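Local coordinates for sigma-c capsid protein (Avian reovirus, PDB 2JJL), which mediates attachment of the virus to the host cell as a homotrimeric capsid protein and induces apoptosis, at residues S95-D100 with T119-V124. Sequence-based numbering, arbitrary orientation.
Sequences SSDTID and TGNLTV. With ZN (zinc ion), chain F.
D97 reaches across to T123 and stands in for a backbone partner: its carboxylate oxygen OD2 accepts the N-H of T123 N at 2.7 Å, nearly straight (169°), through the lone pair turned away from OD1. The second oxygen, OD1, holds the zinc ion at 2.0 Å, so metal and backbone N-H together fix the rotation of the carboxylate and would be expected to stabilise its negative charge. CG lies anti to the backbone N (chi1 -162°), which carries the carboxylate over to 119-124. The carbonyl of the same residue, T123, is held as well: S95 OG donates to T123 O at 2.7 Å, close to the carbonyl axis, and also accepts from D97 N, closing an ST turn; water 1 links S96 N to the same carbonyl. T123 OG1 is hydrogen-bonded to N199 OD1. On the buried side I99 and L122 cross at about a right angle: I99 CD1 meets L122 CB at 4.0 Å, while L122 CD1 lies against D97 CB at 3.7 Å. L122 continues onto I200 and L131, and I99 onto A89. Waters 2 and 3 bridge the separated backbones, joining T98 O to N121 O and D100 N to T119 O. At the far end T119 N donates to D100 O at 3.0 Å. The start of strand 98-108 and strand 121-124 run nearly antiparallel (161°), but beyond the T119-D100 bond single waters and side chains replace direct backbone pairing, as these neighbours diverge within the antiparallel beta domain at the C-terminal end of the sigma C fibre.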
loop_
_atom_site.group_PDB
_atom_site.type_symbol
_atom_site.label_atom_id
_atom_site.label_comp_id
_atom_site.label_asym_id
_atom_site.label_seq_id
_atom_site.Cartn_x
_atom_site.Cartn_y
_atom_site.Cartn_z
ATOM N N SER A 95 19.110 -32.566 11.968
ATOM C CA SER A 95 19.383 -33.192 10.663
ATOM C C SER A 95 20.682 -32.606 10.145
ATOM O O SER A 95 20.925 -31.421 10.323
ATOM C CB SER A 95 18.266 -32.879 9.653
ATOM O OG SER A 95 18.601 -33.325 8.353
ATOM N N SER A 96 21.501 -33.426 9.491
ATOM C CA SER A 96 22.685 -32.938 8.775
ATOM C C SER A 96 22.513 -33.147 7.254
ATOM O O SER A 96 23.441 -32.986 6.473
ATOM C CB SER A 96 23.977 -33.623 9.298
ATOM O OG SER A 96 23.888 -35.052 9.253
ATOM N N ASP A 97 21.294 -33.463 6.848
ATOM C CA ASP A 97 20.971 -33.809 5.469
ATOM C C ASP A 97 20.566 -32.563 4.642
ATOM O O ASP A 97 20.433 -31.432 5.166
ATOM C CB ASP A 97 19.849 -34.854 5.550
ATOM C CG ASP A 97 19.663 -35.667 4.291
ATOM O OD1 ASP A 97 20.447 -35.566 3.344
ATOM O OD2 ASP A 97 18.699 -36.452 4.270
ATOM N N THR A 98 20.356 -32.762 3.348
ATOM C CA THR A 98 19.804 -31.711 2.504
ATOM C C THR A 98 18.610 -32.274 1.751
ATOM O O THR A 98 18.461 -33.496 1.672
ATOM C CB THR A 98 20.825 -31.228 1.493
ATOM O OG1 THR A 98 21.184 -32.330 0.636
ATOM C CG2 THR A 98 22.071 -30.716 2.212
ATOM N N ILE A 99 17.768 -31.395 1.193
ATOM C CA ILE A 99 16.640 -31.843 0.390
ATOM C C ILE A 99 16.285 -30.816 -0.669
ATOM O O ILE A 99 16.223 -29.623 -0.367
ATOM C CB ILE A 99 15.398 -32.200 1.261
ATOM C CG1 ILE A 99 14.287 -32.827 0.390
ATOM C CG2 ILE A 99 14.862 -30.964 2.003
ATOM C CD1 ILE A 99 13.283 -33.645 1.178
ATOM N N ASP A 100 16.079 -31.284 -1.901
ATOM C CA ASP A 100 15.699 -30.433 -3.029
ATOM C C ASP A 100 14.222 -30.071 -2.958
ATOM O O ASP A 100 13.384 -30.939 -2.847
ATOM C CB ASP A 100 15.982 -31.134 -4.370
ATOM C CG ASP A 100 17.488 -31.255 -4.696
ATOM O OD1 ASP A 100 18.339 -30.555 -4.085
ATOM O OD2 ASP A 100 17.809 -32.055 -5.602
ATOM N N THR A 119 11.549 -33.229 -3.352
ATOM C CA THR A 119 11.828 -34.429 -4.100
ATOM C C THR A 119 12.890 -35.174 -3.304
ATOM O O THR A 119 13.999 -34.668 -3.111
ATOM C CB THR A 119 12.330 -34.118 -5.532
ATOM O OG1 THR A 119 13.530 -33.363 -5.450
ATOM C CG2 THR A 119 11.304 -33.311 -6.322
ATOM N N GLY A 120 12.542 -36.357 -2.806
ATOM C CA GLY A 120 13.519 -37.122 -2.031
ATOM C C GLY A 120 13.117 -37.253 -0.575
ATOM O O GLY A 120 12.002 -36.933 -0.199
ATOM N N ASN A 121 14.042 -37.728 0.231
ATOM C CA ASN A 121 13.801 -37.949 1.633
ATOM C C ASN A 121 14.755 -37.048 2.414
ATOM O O ASN A 121 15.838 -36.730 1.931
ATOM C CB ASN A 121 13.999 -39.434 1.998
ATOM C CG ASN A 121 15.453 -39.861 1.939
ATOM O OD1 ASN A 121 15.974 -40.164 0.881
ATOM N ND2 ASN A 121 16.119 -39.840 3.071
ATOM N N LEU A 122 14.321 -36.594 3.587
ATOM C CA LEU A 122 15.220 -35.876 4.463
ATOM C C LEU A 122 15.427 -36.754 5.695
ATOM O O LEU A 122 14.463 -37.202 6.313
ATOM C CB LEU A 122 14.624 -34.524 4.842
ATOM C CG LEU A 122 15.437 -33.631 5.781
ATOM C CD1 LEU A 122 16.639 -33.042 5.049
ATOM C CD2 LEU A 122 14.533 -32.531 6.408
ATOM N N THR A 123 16.686 -37.036 6.018
ATOM C CA THR A 123 17.013 -37.811 7.222
ATOM C C THR A 123 17.046 -36.860 8.429
ATOM O O THR A 123 17.749 -35.853 8.422
ATOM C CB THR A 123 18.342 -38.605 7.047
ATOM O OG1 THR A 123 18.248 -39.413 5.855
ATOM C CG2 THR A 123 18.625 -39.520 8.278
ATOM N N VAL A 124 16.231 -37.177 9.421
ATOM C CA VAL A 124 16.136 -36.434 10.690
ATOM C C VAL A 124 16.583 -37.367 11.837
ATOM O O VAL A 124 16.485 -38.604 11.713
ATOM C CB VAL A 124 14.693 -35.856 10.939
ATOM C CG1 VAL A 124 14.284 -34.904 9.814
ATOM C CG2 VAL A 124 13.672 -36.959 11.082
HETATM ZN ZN ZN F . 20.157 -36.763 1.753
HETATM O O HOH W 1 20.607 -36.132 9.242
HETATM O O HOH W 2 17.071 -35.518 -0.022
HETATM O O HOH W 3 16.399 -34.053 -2.412
HETATM O O HOH W 4 16.079 -33.172 -7.571
#